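Local atomic coordinates of N-acetylgalactosaminyltransferase 7 (Homo sapiens, PDB entry 6IWR), a protein that belongs to the polypeptide GalNAc-transferase family and joins a GT-A type glycosyltransferase domain to a ricin-type beta-trefoil lectin domain. Residues A[94-99]-A[121-126]; A[107-110]-A[115-118]; A[236-241]-A[252-257]; A[263-268]-A[325-330]. All coordinates share one frame; numbering follows the deposited sequence.

Interaction 1 of 4, residues A[94-99]-A[121-126]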
# COMPACT_ATOMS: atom_id res chain seq x y z
N LYS A 94 -10.29 -27.06 7.26
CA LYS A 94 -10.64 -26.77 5.89
C LYS A 94 -10.83 -25.28 5.79
O LYS A 94 -11.35 -24.70 6.70
CB LYS A 94 -11.94 -27.47 5.53
CG LYS A 94 -11.82 -28.51 4.44
CD LYS A 94 -12.86 -28.27 3.36
CE LYS A 94 -14.26 -28.20 3.93
NZ LYS A 94 -15.31 -28.44 2.91
N PRO A 95 -10.42 -24.67 4.69
CA PRO A 95 -10.65 -23.22 4.56
C PRO A 95 -12.15 -22.93 4.52
O PRO A 95 -12.94 -23.69 3.97
CB PRO A 95 -9.95 -22.84 3.24
CG PRO A 95 -9.57 -24.10 2.58
CD PRO A 95 -9.58 -25.19 3.60
N LEU A 96 -12.52 -21.83 5.15
CA LEU A 96 -13.90 -21.39 5.29
C LEU A 96 -14.11 -20.16 4.42
O LEU A 96 -13.77 -19.04 4.82
CB LEU A 96 -14.21 -21.08 6.74
CG LEU A 96 -15.65 -21.25 7.20
CD1 LEU A 96 -15.90 -20.36 8.41
CD2 LEU A 96 -16.65 -20.98 6.10
N VAL A 97 -14.69 -20.37 3.24
CA VAL A 97 -14.88 -19.34 2.24
C VAL A 97 -16.33 -18.86 2.35
O VAL A 97 -17.25 -19.67 2.28
CB VAL A 97 -14.53 -19.87 0.84
CG1 VAL A 97 -14.67 -18.81 -0.23
CG2 VAL A 97 -13.11 -20.42 0.84
N LEU A 98 -16.53 -17.55 2.54
CA LEU A 98 -17.83 -16.93 2.81
C LEU A 98 -18.27 -15.98 1.69
O LEU A 98 -17.69 -15.96 0.61
CB LEU A 98 -17.75 -16.17 4.14
CG LEU A 98 -17.62 -16.96 5.44
CD1 LEU A 98 -17.79 -16.04 6.64
CD2 LEU A 98 -18.63 -18.10 5.48
N GLY A 99 -19.27 -15.15 1.99
CA GLY A 99 -19.67 -14.04 1.15
C GLY A 99 -20.20 -14.56 -0.15
O GLY A 99 -20.21 -15.77 -0.38
N ASP A 121 -15.93 -16.56 14.05
CA ASP A 121 -17.05 -16.78 14.96
C ASP A 121 -17.89 -17.99 14.59
O ASP A 121 -18.64 -18.48 15.44
CB ASP A 121 -17.94 -15.53 15.02
CG ASP A 121 -17.36 -14.44 15.90
OD1 ASP A 121 -16.24 -14.64 16.42
OD2 ASP A 121 -18.03 -13.39 16.06
N MET A 122 -17.82 -18.51 13.36
CA MET A 122 -18.60 -19.70 13.03
C MET A 122 -17.80 -20.99 13.10
O MET A 122 -18.37 -22.07 12.93
CB MET A 122 -19.26 -19.58 11.65
CG MET A 122 -18.68 -18.60 10.70
SD MET A 122 -19.70 -18.55 9.20
CE MET A 122 -20.74 -17.13 9.51
N ILE A 123 -16.48 -20.91 13.35
CA ILE A 123 -15.62 -22.06 13.57
C ILE A 123 -15.65 -22.39 15.05
O ILE A 123 -15.61 -21.49 15.89
CB ILE A 123 -14.20 -21.79 13.06
CG1 ILE A 123 -14.24 -21.29 11.60
CG2 ILE A 123 -13.28 -23.01 13.24
CD1 ILE A 123 -12.88 -20.92 10.97
N SER A 124 -15.77 -23.66 15.39
CA SER A 124 -15.82 -24.06 16.79
C SER A 124 -14.57 -23.60 17.55
O SER A 124 -13.47 -23.56 17.00
CB SER A 124 -15.96 -25.59 16.91
OG SER A 124 -15.79 -26.01 18.26
N LEU A 125 -14.75 -23.27 18.83
CA LEU A 125 -13.58 -23.08 19.68
C LEU A 125 -12.80 -24.37 19.90
O LEU A 125 -11.61 -24.30 20.23
CB LEU A 125 -13.99 -22.50 21.02
CG LEU A 125 -14.74 -21.17 20.93
CD1 LEU A 125 -15.25 -20.77 22.32
CD2 LEU A 125 -13.85 -20.12 20.32
N ASP A 126 -13.44 -25.53 19.71
CA ASP A 126 -12.83 -26.84 19.93
C ASP A 126 -12.55 -27.58 18.62
O ASP A 126 -12.46 -28.81 18.59
CB ASP A 126 -13.73 -27.69 20.83
CG ASP A 126 -13.97 -27.04 22.17
OD1 ASP A 126 -12.98 -26.66 22.86
OD2 ASP A 126 -15.15 -26.89 22.55
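Leu96 and Ile123 run past one another, pointing opposite ways, so that the touching is done by the end of one chain and the gamma-delta arm of the other. Methyl CD1 of Leu96 lies 3.7 Å from CG1 of Ile123. It is also 4.0 Å from CD1 of the same isoleucine. CG of Leu96 is turned opposite its backbone N (chi1 -152°), which lets the methyl reach over to the other segment. There it also comes within 4.0 Å of Met122 CG and rests against both neighbouring side chains at once. Leu98 and Met122 meet differently, reaching for each other tip to tip: the thioether SD of Met122 faces the fork of the leucine, 3.9 Å from Leu98 CD2 and 4.1 Å from Leu98 CD1. From CA to the sulfur the methionine is extended, then it bends at chi3 (98°).

The contact joins an extended loop, residues 94-99, to the place where helix 117-122 gives way to loop. No hydrogen bond crosses it. Just beyond the apolar patch the chain makes an ST turn, in which OG of Ser124 accepts from the backbone N of Asp126 at 2.8 Å. Ile123 also packs on Tyr278 and on Arg165 of helix 160-173, and Leu98 leans on Val118 and Ala119. The backbone of Leu96 is hydrogen-bonded to Thr277. Pro95 and Val97 lie against Pro501 and Cys502 of the second subunit.

Interaction 2 of 4, residues A[107-110]-A[115-118]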
# COMPACT_ATOMS: atom_id res chain seq x y z
N GLN A 107 -15.73 -7.20 6.12
CA GLN A 107 -14.88 -6.02 6.10
C GLN A 107 -15.01 -5.24 7.40
O GLN A 107 -14.00 -4.79 7.98
CB GLN A 107 -15.22 -5.17 4.89
CG GLN A 107 -14.54 -5.70 3.63
CD GLN A 107 -15.38 -5.43 2.41
OE1 GLN A 107 -16.24 -4.55 2.41
NE2 GLN A 107 -15.15 -6.21 1.34
N ALA A 108 -16.23 -5.10 7.91
CA ALA A 108 -16.41 -4.40 9.17
C ALA A 108 -15.54 -5.01 10.26
O ALA A 108 -14.87 -4.29 11.01
CB ALA A 108 -17.89 -4.39 9.56
N SER A 109 -15.52 -6.35 10.36
CA SER A 109 -14.78 -6.97 11.46
C SER A 109 -13.27 -6.88 11.23
O SER A 109 -12.51 -6.78 12.20
CB SER A 109 -15.23 -8.41 11.69
OG SER A 109 -14.62 -9.35 10.81
N ILE A 110 -12.83 -6.88 9.97
CA ILE A 110 -11.40 -6.70 9.70
C ILE A 110 -10.93 -5.32 10.18
O ILE A 110 -9.90 -5.21 10.86
CB ILE A 110 -11.08 -6.91 8.21
CG1 ILE A 110 -11.39 -8.35 7.78
CG2 ILE A 110 -9.63 -6.56 7.94
CD1 ILE A 110 -11.48 -8.55 6.31
N PHE A 115 -8.65 -9.43 11.75
CA PHE A 115 -9.00 -10.76 11.30
C PHE A 115 -10.46 -10.78 10.85
O PHE A 115 -11.27 -9.94 11.24
CB PHE A 115 -8.80 -11.80 12.41
CG PHE A 115 -7.47 -11.73 13.05
CD1 PHE A 115 -6.31 -11.77 12.27
CD2 PHE A 115 -7.34 -11.62 14.43
CE1 PHE A 115 -5.06 -11.72 12.85
CE2 PHE A 115 -6.07 -11.55 15.02
CZ PHE A 115 -4.93 -11.61 14.22
N ASN A 116 -10.76 -11.73 9.98
CA ASN A 116 -12.13 -12.01 9.56
C ASN A 116 -12.84 -12.62 10.76
O ASN A 116 -12.84 -13.84 10.93
CB ASN A 116 -12.11 -12.96 8.38
CG ASN A 116 -13.46 -13.16 7.78
OD1 ASN A 116 -13.57 -13.51 6.60
ND2 ASN A 116 -14.52 -12.95 8.58
N MET A 117 -13.46 -11.79 11.60
CA MET A 117 -14.08 -12.36 12.79
C MET A 117 -15.42 -13.02 12.49
O MET A 117 -15.86 -13.88 13.27
CB MET A 117 -14.26 -11.31 13.87
CG MET A 117 -12.96 -10.92 14.54
SD MET A 117 -12.17 -12.24 15.50
CE MET A 117 -13.55 -12.78 16.50
N VAL A 118 -16.11 -12.63 11.41
CA VAL A 118 -17.34 -13.34 11.10
C VAL A 118 -17.03 -14.79 10.77
O VAL A 118 -17.71 -15.71 11.26
CB VAL A 118 -18.14 -12.63 9.98
CG1 VAL A 118 -17.67 -11.20 9.79
CG2 VAL A 118 -18.10 -13.42 8.67
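The hydroxyl OG of Ser109 is held by two backbone groups. It accepts a hydrogen bond from the backbone N of Met117 at 2.8 Å, with an angle of 145° at the hydrogen, and it is also bonded to the carbonyl O of Ile106, one turn back in its own helix. A chi1 of 83° sets OG between the serine's backbone N and carbonyl carbon, where both partners can be met. Apolar atoms surround this polar centre: CB of Met117 lies 3.7 Å from Ser109 OG, and so does the methyl CG1 of Val118.

Beside the serine, Ile110 lies against the carbonyl of Phe115. Its CA makes a CH...O contact with Phe115 O at 3.6 Å, and its CG1 is 3.8 Å from the same oxygen. Phe115 leaves the backbone directed away from 107-110; its ring meets His243 edge-to-face, and the side chain lies about 7 Å from the bound manganese ion. Asn116, the centre of an inverse gamma turn, occupies the N-cap position of helix 117-122; its backbone O is hydrogen-bonded to Tyr278 OH, while the Met117 side chain, whose end leads away from the serine, also touches Ser161 and Thr162 of helix 160-173. Two consecutive helices, 103-113 and 117-122, are thus joined by a short loop.

Met117 N belongs to the first turn, and its N-H finds an acceptor outside its own helix, in Ser109 OG, with Phe115 O also close across the inverse gamma turn; bonded to Ile106 O as well, the one hydroxyl links the two helices.

Interaction 3 of 4, residues A[236-241]-A[252-257]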
# COMPACT_ATOMS: atom_id res chain seq x y z
N VAL A 236 7.90 -24.25 33.94
CA VAL A 236 8.35 -23.46 32.80
C VAL A 236 7.23 -22.53 32.37
O VAL A 236 6.05 -22.85 32.50
CB VAL A 236 8.86 -24.31 31.61
CG1 VAL A 236 9.25 -25.72 32.05
CG2 VAL A 236 7.92 -24.29 30.42
N LEU A 237 7.63 -21.34 31.89
CA LEU A 237 6.71 -20.41 31.25
C LEU A 237 6.63 -20.73 29.76
O LEU A 237 7.65 -20.92 29.11
CB LEU A 237 7.19 -18.97 31.44
CG LEU A 237 7.26 -18.49 32.89
CD1 LEU A 237 8.08 -17.22 32.97
CD2 LEU A 237 5.82 -18.26 33.41
N ILE A 238 5.41 -20.81 29.23
CA ILE A 238 5.21 -20.94 27.80
C ILE A 238 4.40 -19.73 27.37
O ILE A 238 3.23 -19.60 27.74
CB ILE A 238 4.48 -22.24 27.40
CG1 ILE A 238 5.16 -23.47 28.01
CG2 ILE A 238 4.42 -22.35 25.85
CD1 ILE A 238 4.61 -24.79 27.48
N TYR A 239 5.02 -18.85 26.60
CA TYR A 239 4.31 -17.69 26.06
C TYR A 239 3.63 -18.04 24.74
O TYR A 239 4.19 -18.77 23.91
CB TYR A 239 5.28 -16.52 25.87
CG TYR A 239 5.73 -15.93 27.17
CD1 TYR A 239 5.00 -14.92 27.77
CD2 TYR A 239 6.87 -16.41 27.82
CE1 TYR A 239 5.39 -14.38 29.01
CE2 TYR A 239 7.27 -15.89 29.04
CZ TYR A 239 6.53 -14.87 29.64
OH TYR A 239 6.91 -14.34 30.86
N LEU A 240 2.43 -17.49 24.55
CA LEU A 240 1.58 -17.72 23.39
C LEU A 240 0.85 -16.44 23.02
O LEU A 240 0.28 -15.79 23.90
CB LEU A 240 0.54 -18.81 23.70
CG LEU A 240 0.66 -20.21 23.07
CD1 LEU A 240 2.07 -20.50 22.70
CD2 LEU A 240 0.14 -21.25 24.03
N ASP A 241 0.85 -16.08 21.73
CA ASP A 241 0.03 -14.98 21.21
C ASP A 241 -1.44 -15.25 21.56
O ASP A 241 -1.85 -16.39 21.81
CB ASP A 241 0.18 -14.82 19.66
CG ASP A 241 1.04 -13.58 19.22
OD1 ASP A 241 2.01 -13.31 19.96
OD2 ASP A 241 0.75 -12.90 18.14
N ALA A 252 5.27 -32.19 24.74
CA ALA A 252 6.44 -32.99 25.11
C ALA A 252 7.68 -32.58 24.31
O ALA A 252 8.72 -32.29 24.92
CB ALA A 252 6.11 -34.48 24.95
N PRO A 253 7.64 -32.55 22.99
CA PRO A 253 8.79 -32.01 22.23
C PRO A 253 9.29 -30.66 22.75
O PRO A 253 10.50 -30.44 22.82
CB PRO A 253 8.25 -31.90 20.80
CG PRO A 253 6.84 -32.47 20.83
CD PRO A 253 6.39 -32.58 22.22
N LEU A 254 8.37 -29.76 23.11
CA LEU A 254 8.78 -28.41 23.49
C LEU A 254 9.41 -28.36 24.87
O LEU A 254 10.38 -27.62 25.10
CB LEU A 254 7.58 -27.46 23.43
CG LEU A 254 7.84 -25.97 23.63
CD1 LEU A 254 8.33 -25.34 22.37
CD2 LEU A 254 6.60 -25.30 24.08
N VAL A 255 8.89 -29.14 25.82
CA VAL A 255 9.44 -29.08 27.17
C VAL A 255 10.47 -30.17 27.48
O VAL A 255 11.13 -30.12 28.53
CB VAL A 255 8.28 -29.13 28.18
CG1 VAL A 255 8.81 -29.01 29.60
CG2 VAL A 255 7.31 -28.01 27.88
N ALA A 256 10.66 -31.14 26.60
CA ALA A 256 11.69 -32.13 26.87
C ALA A 256 13.07 -31.48 26.96
O ALA A 256 13.78 -31.71 27.95
CB ALA A 256 11.65 -33.24 25.82
N PRO A 257 13.51 -30.68 26.00
CA PRO A 257 14.88 -30.14 26.10
C PRO A 257 15.11 -29.33 27.37
O PRO A 257 16.16 -29.47 28.00
CB PRO A 257 15.05 -29.32 24.82
CG PRO A 257 13.76 -29.42 24.08
CD PRO A 257 12.84 -30.37 24.73
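Ile238 reaches across to Leu254 tip to tip, its methyl CD1 lying 4.0 Å from the leucine's CD2, with CG2 of Ile238 at 4.1 Å from that same methyl. This is strand-on-helix packing in the GT-A fold: strand 236-240, parallel to strand 149-155 and antiparallel to strand 332-335, has helix 251-260 laid on one face. The short axes approach to 10.7 Å and run at 138° to each other, closer to antiparallel than to perpendicular. Leu254 has CG opposite its backbone N (chi1 -173°), a torsion that carries its isobutyl end on toward Ile238, and it also rests on Pro268 of strand 264-274. Leu237 and Tyr239, pointing to the other face of the strand, rest on Phe339 of helix 336-342, so helices pack on both faces of the sheet. Everything that touches is buried and apolar, and no hydrogen bond crosses. Val255 serves both strand residues: its CG2 lies 4.2 Å from Ile238 CD1, while its other methyl, CG1, meets Val236, the two valines crossing obliquely with CG1 to CG1 at 4.1 Å.

Interaction 4 of 4, residues A[263-268]-A[325-330]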
# COMPACT_ATOMS: atom_id res chain seq x y z
N THR A 263 18.84 -24.32 31.19
CA THR A 263 19.30 -23.16 30.44
C THR A 263 18.98 -23.26 28.96
O THR A 263 19.46 -22.44 28.18
CB THR A 263 20.81 -22.94 30.60
OG1 THR A 263 21.51 -24.06 30.04
CG2 THR A 263 21.21 -22.75 32.05
N ILE A 264 18.22 -24.26 28.56
CA ILE A 264 17.73 -24.31 27.19
C ILE A 264 16.40 -23.58 27.14
O ILE A 264 15.56 -23.73 28.03
CB ILE A 264 17.60 -25.76 26.70
CG1 ILE A 264 18.96 -26.46 26.83
CG2 ILE A 264 17.08 -25.82 25.27
CD1 ILE A 264 18.97 -27.87 26.31
N CYS A 265 16.23 -22.75 26.12
CA CYS A 265 14.96 -22.10 25.84
C CYS A 265 14.46 -22.62 24.51
O CYS A 265 15.21 -22.72 23.54
CB CYS A 265 15.12 -20.58 25.84
SG CYS A 265 13.81 -19.68 25.08
N THR A 266 13.19 -22.94 24.46
CA THR A 266 12.63 -23.74 23.39
C THR A 266 11.61 -22.93 22.61
O THR A 266 10.94 -22.05 23.16
CB THR A 266 12.01 -24.99 24.00
OG1 THR A 266 13.01 -26.01 23.99
CG2 THR A 266 10.96 -25.45 23.18
N VAL A 267 11.50 -23.24 21.31
CA VAL A 267 10.62 -22.50 20.41
C VAL A 267 9.93 -23.47 19.46
O VAL A 267 10.59 -24.22 18.75
CB VAL A 267 11.38 -21.44 19.60
CG1 VAL A 267 10.39 -20.48 18.98
CG2 VAL A 267 12.39 -20.69 20.48
N PRO A 268 8.60 -23.51 19.43
CA PRO A 268 7.91 -24.31 18.42
C PRO A 268 8.08 -23.71 17.03
O PRO A 268 8.36 -22.53 16.86
CB PRO A 268 6.44 -24.22 18.86
CG PRO A 268 6.36 -22.83 19.47
CD PRO A 268 7.68 -22.66 20.21
N PRO A 325 19.86 -18.89 16.04
CA PRO A 325 20.49 -17.75 16.71
C PRO A 325 19.49 -16.83 17.41
O PRO A 325 19.87 -16.14 18.36
CB PRO A 325 21.22 -17.02 15.57
CG PRO A 325 21.23 -17.98 14.41
CD PRO A 325 19.97 -18.81 14.58
N ALA A 326 18.23 -16.83 16.97
CA ALA A 326 17.21 -15.95 17.52
C ALA A 326 15.83 -16.60 17.37
O ALA A 326 15.66 -17.57 16.62
CB ALA A 326 17.23 -14.58 16.84
N MET A 327 14.84 -16.02 18.06
CA MET A 327 13.44 -16.43 17.95
C MET A 327 12.62 -15.28 17.38
O MET A 327 13.00 -14.11 17.47
CB MET A 327 12.90 -16.84 19.33
CG MET A 327 13.03 -15.67 20.31
SD MET A 327 11.95 -15.73 21.76
CE MET A 327 12.88 -16.88 22.76
N ALA A 328 11.47 -15.61 16.78
CA ALA A 328 10.59 -14.54 16.31
C ALA A 328 10.13 -13.68 17.48
O ALA A 328 10.08 -12.45 17.37
CB ALA A 328 9.39 -15.11 15.56
N GLY A 329 9.80 -14.30 18.61
CA GLY A 329 9.57 -13.56 19.84
C GLY A 329 8.27 -13.82 20.59
O GLY A 329 8.24 -13.74 21.82
N GLY A 330 7.19 -14.09 19.86
CA GLY A 330 5.90 -14.24 20.51
C GLY A 330 5.73 -15.54 21.29
O GLY A 330 5.15 -15.53 22.38
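Segment 325-330, which has no regular secondary structure, passes residues 264-268 of strand 264-274 with the CA atoms of Val267 and Met327 7.1 Å apart, and no hydrogen bond joins the two backbones. One side chain, that of Met327, bridges the two segments. Its CG stands between its own backbone N and carbonyl carbon (chi1 58°), and the chain then runs on to the sulfur before bending at chi3 (80°), which brings methyl CE up to the thiol of Cys265. CE lies 3.8 Å from Cys265 SG, an end-on meeting of methyl and thiol. SG itself is turned opposite the cysteine's backbone N, out toward the methionine. At the root of the same side chain, CB of Met327 lies 4.1 Å from the CG2 methyl of Val267, and there the two side chains cross at about a right angle. The methionine thus lies along the strand, touching two residues on the same face, two positions apart. All three residues are buried, and the contact is wholly apolar.

The backbone of Met327 is also held, its O being hydrogen-bonded to ND2 of Asn356 in helix 355-365. Within the GT-A sheet, strand 264-274 runs between 332-335, antiparallel, and 369-373, parallel. Helix 251-260 packs against Thr266 on one face, while on the other Cys265 meets Ile363 and Met327 meets Ile359, both of helix 355-365, with Phe332 beside them.

Overall arrangement
Interactions 3 and 4 belong to the buried core of the glycosyltransferase domain. They meet one sheet through successive elements, helix 251-260 and strand 264-274, and touch where Leu254 packs on Pro268; their chemistry is purely apolar. Interactions 1 and 2 lie toward the periphery, with centres 28 to 31 Å from those of the core pair. They share helix 117-122, interaction 2 nested inside the loop closed by interaction 1, and are joined by packing of Leu98 on Val118. Interaction 1 is again apolar but borders the second subunit, whereas interaction 2 alone carries a hydrogen bond between its segments and approaches the manganese through Phe115.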